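Local coordinates for tylactone synthase starter module and modules 1 & 2 (Streptomyces fradiae, PDB 2Z5L), which probably reduces a beta-keto group of the growing polyketide chain as the first ketoreductase of the tylosin synthase, setting the chirality of the resulting hydroxyl, at residues R484-T489 against P502-A507; G394-A399 against C474-D479; S22-W27 against P457-D462; R147-V152 against Q164-G169; R247-G252 against M468-V473. One frame throughout, in Å; residues are numbered along the deposited sequence.

Contact 1: R484-T489 against P502-A507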
# COMPACT_ATOMS: atom_id res chain seq x y z
N ARG A 484 7.89 -2.00 22.07
CA ARG A 484 7.83 -3.42 21.75
C ARG A 484 7.90 -3.62 20.24
O ARG A 484 8.24 -4.70 19.76
CB ARG A 484 6.52 -4.01 22.28
CG ARG A 484 6.41 -5.51 22.13
CD ARG A 484 5.10 -5.99 22.71
NE ARG A 484 4.94 -7.44 22.60
CZ ARG A 484 3.82 -8.10 22.88
NH1 ARG A 484 2.75 -7.42 23.29
NH2 ARG A 484 3.76 -9.41 22.74
N PHE A 485 7.59 -2.56 19.50
CA PHE A 485 7.60 -2.61 18.04
C PHE A 485 9.00 -2.34 17.49
O PHE A 485 9.54 -3.15 16.74
CB PHE A 485 6.64 -1.56 17.49
CG PHE A 485 6.27 -1.77 16.05
CD1 PHE A 485 5.23 -2.63 15.72
CD2 PHE A 485 6.95 -1.11 15.04
CE1 PHE A 485 4.88 -2.83 14.38
CE2 PHE A 485 6.61 -1.30 13.70
CZ PHE A 485 5.57 -2.16 13.37
N ALA A 486 9.57 -1.20 17.86
CA ALA A 486 10.90 -0.82 17.39
C ALA A 486 11.92 -1.95 17.52
O ALA A 486 12.56 -2.33 16.54
CB ALA A 486 11.39 0.42 18.14
N PRO A 487 12.07 -2.51 18.72
CA PRO A 487 13.04 -3.59 18.89
C PRO A 487 12.71 -4.85 18.09
O PRO A 487 13.59 -5.47 17.50
CB PRO A 487 13.02 -3.84 20.40
CG PRO A 487 11.61 -3.51 20.77
CD PRO A 487 11.35 -2.25 19.98
N ALA A 488 11.42 -5.21 18.07
CA ALA A 488 10.96 -6.39 17.35
C ALA A 488 11.18 -6.29 15.85
O ALA A 488 11.80 -7.15 15.23
CB ALA A 488 9.48 -6.63 17.65
N THR A 489 10.64 -5.23 15.27
CA THR A 489 10.75 -4.99 13.85
C THR A 489 12.21 -4.86 13.43
O THR A 489 12.57 -5.22 12.32
CB THR A 489 9.98 -3.72 13.48
OG1 THR A 489 8.60 -3.89 13.82
CG2 THR A 489 10.11 -3.41 12.00
N PRO A 502 9.90 9.18 18.11
CA PRO A 502 10.50 9.27 19.45
C PRO A 502 10.51 7.97 20.24
O PRO A 502 11.57 7.45 20.60
CB PRO A 502 9.65 10.35 20.12
CG PRO A 502 9.35 11.26 18.97
CD PRO A 502 8.95 10.29 17.90
N GLU A 503 9.32 7.45 20.52
CA GLU A 503 9.15 6.23 21.29
C GLU A 503 9.87 5.04 20.66
O GLU A 503 10.23 4.08 21.34
CB GLU A 503 7.66 5.93 21.43
CG GLU A 503 6.86 7.01 22.17
CD GLU A 503 6.67 8.29 21.38
OE1 GLU A 503 6.15 9.27 21.97
OE2 GLU A 503 7.02 8.34 20.19
N ALA A 504 10.07 5.12 19.35
CA ALA A 504 10.75 4.05 18.62
C ALA A 504 12.25 4.11 18.90
O ALA A 504 12.85 3.13 19.33
CB ALA A 504 10.48 4.19 17.13
N ARG A 505 12.85 5.28 18.66
CA ARG A 505 14.28 5.45 18.87
C ARG A 505 14.68 5.16 20.31
O ARG A 505 15.87 5.00 20.61
CB ARG A 505 14.71 6.88 18.51
CG ARG A 505 16.18 7.00 18.13
CD ARG A 505 16.44 6.24 16.83
NE ARG A 505 17.86 6.18 16.48
CZ ARG A 505 18.77 5.46 17.13
NH1 ARG A 505 18.41 4.73 18.18
NH2 ARG A 505 20.03 5.46 16.73
N GLU A 506 13.70 5.09 21.20
CA GLU A 506 13.95 4.82 22.62
C GLU A 506 14.21 3.35 22.91
O GLU A 506 15.22 3.00 23.51
CB GLU A 506 12.75 5.27 23.46
CG GLU A 506 12.53 6.77 23.54
CD GLU A 506 11.25 7.12 24.28
OE1 GLU A 506 11.07 6.63 25.42
OE2 GLU A 506 10.43 7.88 23.73
N ALA A 507 13.27 2.49 22.50
CA ALA A 507 13.41 1.06 22.73
C ALA A 507 14.61 0.54 21.96
O ALA A 507 15.22 -0.46 22.34
CB ALA A 507 12.15 0.34 22.30
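Ala486 and Pro487 of helix 482-492 pack against Ala504 and Ala507 of helix 502-507. This is a small helix-helix packing near the C-terminal end of the chain. The two short segments run obliquely, with a signed crossing angle of -56°. Their axes come within 7.6 Å of each other, and the small residues on both sides permit that approach. The methyl of Ala486 points toward the other helix. Ala486 CB lies 3.3 Å from Ala504 O and 4.0 Å from Ala504 CB, so it rests on backbone as well as on side chain. Ala507 points back across the gap one turn further on. Ala507 CB lies 3.6 Å from Pro487 CD, and 4.2 Å from Ala486 CB. Ala507 thus sits against two consecutive residues of the first helix. No hydrogen bond crosses between the segments; the packing is apolar. Pro487 has no N-H to give to the preceding turn, and the helix is kinked there. Trp482 also touches Ala504, and Leu508 touches Ala486. On another side of the first helix, the buried Phe485 meets Phe498 edge-to-face. Phe485 O accepts from both Thr489 N and Thr489 OG1. The hydroxyl bond, 3.2 Å from Thr489 OG1 to Phe485 O, has its donor 48° out of the carbonyl plane.

Contact 2: G394-A399 against C474-D479; sequences GTWGNA and CVTVVD
Trp396 and Thr395 reach across to Thr476 and Val478 in the buried heart of the ketoreductase fold. Segment 394-399 follows strand 386-391 of the Rossmann-type sheet. Strand 474-477 lies in that sheet beside strand 426-430. Thr476 works with two branches. Its OG1 lies beside the backbone N (chi1 -63°), which leaves CG2 anti to that N. Thr476 CG2 meets the six-membered part of the indole obliquely, 3.9 Å from Trp396 CZ2. The hydroxyl faces the methyl of Thr395, with Thr395 CG2 to Thr476 OG1 at 3.8 Å. The two threonine side chains pass alongside, running opposite ways. The far end of the indole extends to Val478, where Trp396 CH2 lies 4.4 Å from Val478 CB. Phe498 packs edge-to-face with the indole, and Trp482 also meets it. Arg243 binds Thr395 O, tying the loop to strand 239-247. No direct hydrogen bond joins the segments. A water does so instead, giving the buried indole N-H a polar partner. It accepts from Trp396 NE1 at 3.0 Å and lies 2.8 Å from Thr476 OG1.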
# COMPACT_ATOMS: atom_id res chain seq x y z
N GLY A 394 0.26 -1.63 4.02
CA GLY A 394 0.70 -1.02 2.78
C GLY A 394 1.49 0.26 2.98
O GLY A 394 1.84 0.91 1.99
N THR A 395 1.75 0.65 4.22
CA THR A 395 2.51 1.88 4.49
C THR A 395 3.78 1.59 5.29
O THR A 395 4.80 2.23 5.08
CB THR A 395 1.68 2.94 5.26
OG1 THR A 395 0.42 3.14 4.61
CG2 THR A 395 2.44 4.27 5.30
N TRP A 396 3.70 0.65 6.23
CA TRP A 396 4.88 0.30 7.02
C TRP A 396 5.43 -1.04 6.57
O TRP A 396 6.63 -1.23 6.48
CB TRP A 396 4.55 0.20 8.51
CG TRP A 396 4.20 1.50 9.15
CD1 TRP A 396 4.23 2.74 8.57
CD2 TRP A 396 3.74 1.70 10.49
NE1 TRP A 396 3.81 3.69 9.46
CE2 TRP A 396 3.51 3.08 10.65
CE3 TRP A 396 3.51 0.84 11.57
CZ2 TRP A 396 3.05 3.63 11.85
CZ3 TRP A 396 3.05 1.38 12.76
CH2 TRP A 396 2.83 2.76 12.89
N GLY A 397 4.53 -1.97 6.27
CA GLY A 397 4.98 -3.29 5.84
C GLY A 397 4.64 -4.31 6.90
O GLY A 397 4.54 -3.98 8.08
N ASN A 398 4.46 -5.56 6.48
CA ASN A 398 4.12 -6.65 7.38
C ASN A 398 4.18 -7.99 6.65
O ASN A 398 3.51 -8.20 5.63
CB ASN A 398 2.72 -6.44 7.95
CG ASN A 398 2.33 -7.51 8.94
OD1 ASN A 398 3.03 -7.75 9.92
ND2 ASN A 398 1.19 -8.17 8.70
N ALA A 399 4.97 -8.92 7.18
CA ALA A 399 5.14 -10.23 6.58
C ALA A 399 3.86 -11.03 6.33
O ALA A 399 2.88 -10.91 7.07
CB ALA A 399 6.10 -11.07 7.45
N CYS A 474 -3.58 11.39 3.18
CA CYS A 474 -3.18 10.06 3.64
C CYS A 474 -2.66 10.21 5.05
O CYS A 474 -1.90 11.12 5.36
CB CYS A 474 -2.09 9.43 2.76
SG CYS A 474 -2.67 8.74 1.20
N VAL A 475 -3.09 9.30 5.91
CA VAL A 475 -2.66 9.32 7.28
C VAL A 475 -2.74 7.91 7.79
O VAL A 475 -3.57 7.13 7.32
CB VAL A 475 -3.55 10.25 8.15
CG1 VAL A 475 -5.00 9.76 8.13
CG2 VAL A 475 -3.02 10.32 9.57
N THR A 476 -1.86 7.58 8.73
CA THR A 476 -1.83 6.26 9.33
C THR A 476 -2.39 6.42 10.73
O THR A 476 -1.85 7.16 11.56
CB THR A 476 -0.39 5.69 9.46
OG1 THR A 476 0.18 5.52 8.15
CG2 THR A 476 -0.40 4.35 10.16
N VAL A 477 -3.49 5.74 11.00
CA VAL A 477 -4.09 5.79 12.32
C VAL A 477 -3.88 4.42 12.94
O VAL A 477 -4.59 3.48 12.61
CB VAL A 477 -5.61 6.07 12.24
CG1 VAL A 477 -6.20 6.07 13.64
CG2 VAL A 477 -5.86 7.42 11.57
N VAL A 478 -2.89 4.31 13.81
CA VAL A 478 -2.61 3.03 14.45
C VAL A 478 -2.21 3.17 15.91
O VAL A 478 -1.57 4.15 16.30
CB VAL A 478 -1.44 2.28 13.75
CG1 VAL A 478 -1.34 0.87 14.31
CG2 VAL A 478 -1.63 2.26 12.25
N ASP A 479 -2.58 2.18 16.70
CA ASP A 479 -2.23 2.18 18.11
C ASP A 479 -1.10 1.15 18.28
O ASP A 479 -1.32 -0.06 18.12
CB ASP A 479 -3.44 1.79 18.97
CG ASP A 479 -3.11 1.75 20.45
OD1 ASP A 479 -2.33 2.61 20.91
OD2 ASP A 479 -3.64 0.87 21.16
O HOH W 1 2.78 6.37 8.48

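Contact 3: S22-W27 against P457-D462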
# COMPACT_ATOMS: atom_id res chain seq x y z
N SER A 22 -7.93 15.48 20.95
CA SER A 22 -8.53 14.12 20.89
C SER A 22 -7.54 13.08 21.41
O SER A 22 -6.33 13.18 21.18
CB SER A 22 -8.92 13.78 19.45
OG SER A 22 -9.75 14.78 18.89
N PRO A 23 -8.04 12.06 22.13
CA PRO A 23 -7.19 11.01 22.68
C PRO A 23 -6.59 10.11 21.60
O PRO A 23 -5.60 9.41 21.83
CB PRO A 23 -8.12 10.25 23.62
CG PRO A 23 -9.44 10.38 22.93
CD PRO A 23 -9.46 11.83 22.49
N THR A 24 -7.19 10.14 20.42
CA THR A 24 -6.71 9.33 19.31
C THR A 24 -5.66 10.04 18.47
O THR A 24 -5.20 9.49 17.47
CB THR A 24 -7.86 8.92 18.37
OG1 THR A 24 -8.43 10.10 17.79
CG2 THR A 24 -8.92 8.14 19.11
N ASP A 25 -5.29 11.26 18.85
CA ASP A 25 -4.27 11.98 18.08
C ASP A 25 -2.89 11.35 18.26
O ASP A 25 -1.97 11.63 17.51
CB ASP A 25 -4.21 13.47 18.46
CG ASP A 25 -5.35 14.29 17.86
OD1 ASP A 25 -5.68 14.09 16.68
OD2 ASP A 25 -5.91 15.15 18.58
N ALA A 26 -2.75 10.48 19.26
CA ALA A 26 -1.48 9.82 19.51
C ALA A 26 -1.33 8.59 18.61
O ALA A 26 -0.35 7.86 18.71
CB ALA A 26 -1.37 9.41 20.97
N TRP A 27 -2.32 8.38 17.74
CA TRP A 27 -2.32 7.24 16.83
C TRP A 27 -2.10 7.70 15.40
O TRP A 27 -2.02 6.89 14.49
CB TRP A 27 -3.65 6.49 16.89
CG TRP A 27 -3.96 5.87 18.22
CD1 TRP A 27 -3.10 5.72 19.28
CD2 TRP A 27 -5.21 5.29 18.64
NE1 TRP A 27 -3.74 5.07 20.32
CE2 TRP A 27 -5.03 4.80 19.95
CE3 TRP A 27 -6.46 5.13 18.02
CZ2 TRP A 27 -6.05 4.17 20.66
CZ3 TRP A 27 -7.48 4.50 18.74
CH2 TRP A 27 -7.27 4.03 20.04
N PRO A 457 -13.25 0.23 18.17
CA PRO A 457 -14.09 0.52 17.01
C PRO A 457 -14.56 1.97 16.94
O PRO A 457 -14.31 2.66 15.96
CB PRO A 457 -15.24 -0.48 17.15
CG PRO A 457 -14.56 -1.65 17.76
CD PRO A 457 -13.68 -1.02 18.83
N ASP A 458 -15.22 2.41 18.00
CA ASP A 458 -15.75 3.77 18.10
C ASP A 458 -14.65 4.82 18.08
O ASP A 458 -14.76 5.84 17.39
CB ASP A 458 -16.59 3.91 19.37
CG ASP A 458 -17.89 3.11 19.28
OD1 ASP A 458 -18.66 3.34 18.30
OD2 ASP A 458 -18.13 2.27 20.18
N ALA A 459 -13.59 4.57 18.84
CA ALA A 459 -12.47 5.49 18.88
C ALA A 459 -11.93 5.58 17.45
O ALA A 459 -11.66 6.67 16.94
CB ALA A 459 -11.40 4.96 19.83
N ALA A 460 -11.79 4.43 16.80
CA ALA A 460 -11.28 4.37 15.44
C ALA A 460 -12.15 5.23 14.53
O ALA A 460 -11.64 5.98 13.68
CB ALA A 460 -11.26 2.91 14.95
N VAL A 461 -13.47 5.14 14.70
CA VAL A 461 -14.39 5.95 13.90
C VAL A 461 -14.19 7.44 14.19
O VAL A 461 -14.26 8.27 13.28
CB VAL A 461 -15.87 5.56 14.16
CG1 VAL A 461 -16.81 6.60 13.52
CG2 VAL A 461 -16.14 4.19 13.58
N ASP A 462 -13.95 7.78 15.46
CA ASP A 462 -13.72 9.19 15.81
C ASP A 462 -12.48 9.69 15.08
O ASP A 462 -12.47 10.80 14.54
CB ASP A 462 -13.48 9.37 17.32
CG ASP A 462 -14.71 9.01 18.15
OD1 ASP A 462 -15.85 9.20 17.66
OD2 ASP A 462 -14.52 8.56 19.31
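Thr24 and Trp27 both close on Ala459, the helix residue at the centre of this contact. Just ahead of them, Ser22 N donates to Asp25 OD2 at 3.1 Å, meeting the carboxylate from above its plane. Ser22 O in turn accepts from Asp25 N, which folds the segment into a compact turn. Thr24 then points at the helix. Its methyl lies anti to its own carbonyl carbon, while OG1 takes the position between N and C (chi1 62°). This presents Thr24 CG2 to the helix, 3.8 Å from Ala459 O and 4.1 Å from Ala459 CB. The contact thereby joins the start of the modelled chain, just before strand 28-35, to helix 457-470, which leads on toward strand 474-477 of the ketoreductase fold. Asp25 turns elsewhere and accepts from the backbone of Ala251 and Gly252. Trp27 N returns to Thr24 O, and the Trp27 ring passes with one face toward Thr24 CA. On the six-membered part of the ring, Trp27 CZ3 lies 4.1 Å from Ala459 CB, met obliquely. Met455 also packs on the indole.

Contact 4: R147-V152 against Q164-G169; sequences RRAVAV and QLWGFG
A strand-loop-helix connection brings the loop after strand 140-147 back over helix 160-175, where Ala149 and Val150 rest on Trp166. Trp166 carries the helix side of the contact. Its CG is anti to the carbonyl carbon (chi1 -82°), and the indole extends from the helix toward the loop. Val150 comes over one face of the ring. Its CG1 stands 4.2 Å above the plane, over the centre of the indole, in a plain apolar packing. Ala149 touches a different part of the ring. Its methyl approaches the five-membered portion obliquely: Ala149 CB lies 3.3 Å from Trp166 NE1 and 3.4 Å from Trp166 CD1. That fit is tight. The surrounding strands 107-111, 140-147 and 180-186 run parallel, and this half of the chain is consistent with the structural subdomain of modular polyketide ketoreductases, which resembles a shortened Rossmann fold. Here the contact packs the loop that follows strand 140-147 on the next helix. The indole N-H does not bond to the loop segment; it donates to Thr146 OG1, in the residue just before segment 147-152. Asp185 of strand 180-186 accepts from Ala149 N, which holds the backbone of the loop at this point. Trp33 of strand 28-35 also packs on both Val150 and Trp166. Within the helix, Trp166 sits on a regular turn, with Phe168 N bonded to Gln164 O at 3.0 Å.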
# COMPACT_ATOMS: atom_id res chain seq x y z
N ARG A 147 9.77 4.58 -10.90
CA ARG A 147 9.70 5.97 -11.30
C ARG A 147 8.32 6.56 -11.02
O ARG A 147 7.30 6.01 -11.46
CB ARG A 147 10.00 6.10 -12.78
CG ARG A 147 9.12 5.20 -13.63
CD ARG A 147 8.77 5.86 -14.95
NE ARG A 147 7.98 7.06 -14.75
CZ ARG A 147 7.49 7.81 -15.73
NH1 ARG A 147 7.73 7.48 -17.00
NH2 ARG A 147 6.77 8.89 -15.45
N ARG A 148 8.29 7.69 -10.32
CA ARG A 148 7.04 8.35 -9.98
C ARG A 148 6.20 7.47 -9.07
O ARG A 148 4.98 7.63 -8.98
CB ARG A 148 6.27 8.71 -11.27
CG ARG A 148 6.41 10.18 -11.71
CD ARG A 148 5.81 10.46 -13.08
NE ARG A 148 4.40 10.07 -13.19
CZ ARG A 148 3.41 10.63 -12.51
NH1 ARG A 148 2.16 10.19 -12.69
NH2 ARG A 148 3.65 11.63 -11.67
N ALA A 149 6.86 6.54 -8.39
CA ALA A 149 6.16 5.63 -7.48
C ALA A 149 5.65 6.40 -6.26
O ALA A 149 4.57 6.11 -5.74
CB ALA A 149 7.10 4.52 -7.03
N VAL A 150 6.43 7.38 -5.82
CA VAL A 150 6.07 8.18 -4.66
C VAL A 150 6.27 9.67 -4.93
O VAL A 150 7.23 10.05 -5.59
CB VAL A 150 6.93 7.78 -3.46
CG1 VAL A 150 6.61 6.35 -3.03
CG2 VAL A 150 8.40 7.89 -3.84
N ALA A 151 5.38 10.50 -4.39
CA ALA A 151 5.46 11.95 -4.56
C ALA A 151 6.27 12.56 -3.41
O ALA A 151 5.80 12.62 -2.28
CB ALA A 151 4.06 12.54 -4.58
N VAL A 152 7.49 13.00 -3.72
CA VAL A 152 8.37 13.60 -2.72
C VAL A 152 8.41 15.13 -2.78
O VAL A 152 8.56 15.80 -1.75
CB VAL A 152 9.82 13.08 -2.86
CG1 VAL A 152 10.70 13.70 -1.79
CG2 VAL A 152 9.84 11.57 -2.78
N GLN A 164 2.38 0.28 -5.89
CA GLN A 164 2.12 -1.11 -5.51
C GLN A 164 3.39 -1.86 -5.13
O GLN A 164 3.43 -2.58 -4.13
CB GLN A 164 1.43 -1.85 -6.65
CG GLN A 164 -0.05 -1.56 -6.82
CD GLN A 164 -0.71 -2.57 -7.74
OE1 GLN A 164 -0.53 -3.77 -7.57
NE2 GLN A 164 -1.49 -2.09 -8.72
N LEU A 165 4.43 -1.68 -5.96
CA LEU A 165 5.72 -2.33 -5.76
C LEU A 165 6.38 -1.90 -4.45
O LEU A 165 7.01 -2.71 -3.76
CB LEU A 165 6.66 -2.00 -6.94
CG LEU A 165 7.21 -3.13 -7.81
CD1 LEU A 165 8.38 -2.58 -8.64
CD2 LEU A 165 7.69 -4.29 -6.95
N TRP A 166 6.27 -0.62 -4.11
CA TRP A 166 6.87 -0.17 -2.86
C TRP A 166 6.14 -0.87 -1.72
O TRP A 166 6.77 -1.29 -0.75
CB TRP A 166 6.77 1.34 -2.73
CG TRP A 166 7.86 2.04 -3.47
CD1 TRP A 166 8.07 2.06 -4.83
CD2 TRP A 166 8.92 2.81 -2.89
NE1 TRP A 166 9.20 2.80 -5.13
CE2 TRP A 166 9.74 3.26 -3.96
CE3 TRP A 166 9.26 3.15 -1.58
CZ2 TRP A 166 10.87 4.04 -3.74
CZ3 TRP A 166 10.39 3.93 -1.37
CH2 TRP A 166 11.18 4.37 -2.45
N GLY A 167 4.82 -1.01 -1.87
CA GLY A 167 4.05 -1.68 -0.85
C GLY A 167 4.54 -3.10 -0.65
O GLY A 167 4.81 -3.53 0.47
N PHE A 168 4.66 -3.83 -1.75
CA PHE A 168 5.13 -5.21 -1.72
C PHE A 168 6.57 -5.29 -1.27
O PHE A 168 6.96 -6.23 -0.56
CB PHE A 168 5.04 -5.81 -3.11
CG PHE A 168 5.63 -7.17 -3.21
CD1 PHE A 168 4.94 -8.27 -2.72
CD2 PHE A 168 6.90 -7.35 -3.74
CE1 PHE A 168 5.50 -9.54 -2.75
CE2 PHE A 168 7.46 -8.61 -3.78
CZ PHE A 168 6.76 -9.72 -3.28
N GLY A 169 7.37 -4.33 -1.72
CA GLY A 169 8.78 -4.30 -1.39
C GLY A 169 9.05 -4.34 0.11
O GLY A 169 9.97 -5.03 0.55

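Contact 5: R247-G252 against M468-V473; sequences RAAAAG and MGRNDV
Arg470 lays one face of its guanidinium under the methyl of Ala249, whose CB stands 3.3 Å above the plane, toward the rim near NH2. The arginine sits at the end of helix 457-470, which closes with a Schellman motif. Asn471 is its C-prime residue and has a positive phi of 67°. Segment 247-252 follows strand 239-247 and runs past this helix end on the surface. The arginine chain bends at chi3 (45°), which folds the guanidinium back alongside Ala250 and Ala249. Its aliphatic part packs on backbone: Arg470 CD lies 3.5 Å from Ala251 CA and 3.1 Å from Ala250 O. That same carbonyl receives a weak hydrogen bond from Arg470 NH1. The bond is short, 2.7 Å from Arg470 NH1 to Ala250 O, but strongly bent. Asp472, just after the helix, is the charge partner within the second segment. Asp472 OD2 forms a salt bridge with Arg28 of strand 28-35. Arg28 also binds Ala249 O and lies close to Arg470, so the carboxylate between them would be expected to ease the like charges. Arg470 pairs with Asp472 in a salt bridge whose hydrogen bond is weak, Arg470 NE lying 3.4 Å from Asp472 OD1.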
# COMPACT_ATOMS: atom_id res chain seq x y z
N ARG A 247 4.98 11.00 13.37
CA ARG A 247 3.66 11.27 13.93
C ARG A 247 3.06 12.44 13.17
O ARG A 247 3.74 13.42 12.89
CB ARG A 247 3.77 11.57 15.43
CG ARG A 247 4.44 10.44 16.22
CD ARG A 247 4.36 10.63 17.73
NE ARG A 247 3.20 9.96 18.32
CZ ARG A 247 3.28 8.91 19.13
NH1 ARG A 247 4.45 8.40 19.47
NH2 ARG A 247 2.18 8.36 19.62
N ALA A 248 1.78 12.33 12.82
CA ALA A 248 1.12 13.40 12.09
C ALA A 248 0.56 14.41 13.07
O ALA A 248 0.48 14.14 14.27
CB ALA A 248 0.01 12.83 11.21
N ALA A 249 0.18 15.57 12.56
CA ALA A 249 -0.38 16.63 13.39
C ALA A 249 -1.57 16.11 14.20
O ALA A 249 -1.91 14.93 14.14
CB ALA A 249 -0.79 17.80 12.51
N ALA A 250 -2.21 17.00 14.96
CA ALA A 250 -3.37 16.59 15.75
C ALA A 250 -4.65 16.88 14.99
O ALA A 250 -4.66 17.71 14.08
CB ALA A 250 -3.38 17.33 17.10
N ALA A 251 -5.71 16.17 15.35
CA ALA A 251 -7.01 16.34 14.72
C ALA A 251 -7.82 17.31 15.56
O ALA A 251 -8.65 18.06 15.05
CB ALA A 251 -7.73 15.00 14.64
N GLY A 252 -7.56 17.29 16.87
CA GLY A 252 -8.25 18.18 17.78
C GLY A 252 -9.76 18.05 17.73
O GLY A 252 -10.30 16.95 17.67
N MET A 468 -10.96 13.29 8.72
CA MET A 468 -11.78 13.89 7.67
C MET A 468 -11.98 15.38 7.92
O MET A 468 -12.18 16.16 6.99
CB MET A 468 -13.13 13.17 7.58
CG MET A 468 -13.07 11.81 6.90
SD MET A 468 -14.69 10.99 6.96
CE MET A 468 -15.45 11.64 5.44
N GLY A 469 -11.92 15.78 9.19
CA GLY A 469 -12.06 17.18 9.52
C GLY A 469 -10.83 17.94 9.03
O GLY A 469 -10.95 18.96 8.37
N ARG A 470 -9.65 17.42 9.36
CA ARG A 470 -8.40 18.04 8.95
C ARG A 470 -8.26 18.06 7.44
O ARG A 470 -7.43 18.78 6.88
CB ARG A 470 -7.21 17.28 9.53
CG ARG A 470 -7.09 17.33 11.04
CD ARG A 470 -5.83 16.60 11.46
NE ARG A 470 -4.69 16.98 10.62
CZ ARG A 470 -4.00 18.11 10.76
NH1 ARG A 470 -4.33 18.98 11.70
NH2 ARG A 470 -2.99 18.38 9.94
N ASN A 471 -9.09 17.25 6.79
CA ASN A 471 -9.11 17.07 5.35
C ASN A 471 -7.82 16.39 4.90
O ASN A 471 -7.23 16.78 3.90
CB ASN A 471 -9.26 18.41 4.63
CG ASN A 471 -10.26 18.33 3.49
OD1 ASN A 471 -9.88 18.11 2.33
ND2 ASN A 471 -11.54 18.52 3.80
N ASP A 472 -7.39 15.38 5.65
CA ASP A 472 -6.18 14.65 5.31
C ASP A 472 -6.28 13.97 3.94
O ASP A 472 -7.38 13.71 3.44
CB ASP A 472 -5.88 13.56 6.35
CG ASP A 472 -5.62 14.11 7.73
OD1 ASP A 472 -4.72 14.96 7.89
OD2 ASP A 472 -6.31 13.65 8.67
N VAL A 473 -5.12 13.70 3.36
CA VAL A 473 -5.03 13.00 2.08
C VAL A 473 -4.67 11.56 2.45
O VAL A 473 -5.39 10.63 2.10
CB VAL A 473 -3.93 13.62 1.17
CG1 VAL A 473 -3.68 12.72 -0.04
CG2 VAL A 473 -4.39 15.01 0.70

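Contacts 2 and 4 are buried, and each packs around a tryptophan. Contact 2 adds a bridging water, while contact 4 is apolar between its segments. Contacts 1 and 3 are partly buried. Contact 1 packs small residues of two helices; contact 3 sets a threonine and a tryptophan on one helix alanine. Contact 5 lies on the surface and uses a charged side chain over backbone. Contacts 3 and 5 share helix 457-470, one near its start and one at its end. They also touch through Asp25 and Ala251. Contact 2 meets contact 3 where Val478 N probably bonds to Trp27 O. Contact 1 touches contact 2 through Phe485 and Trp396, and contact 5 through the Glu503-Arg247 salt bridge. Contact 4 touches none of the others.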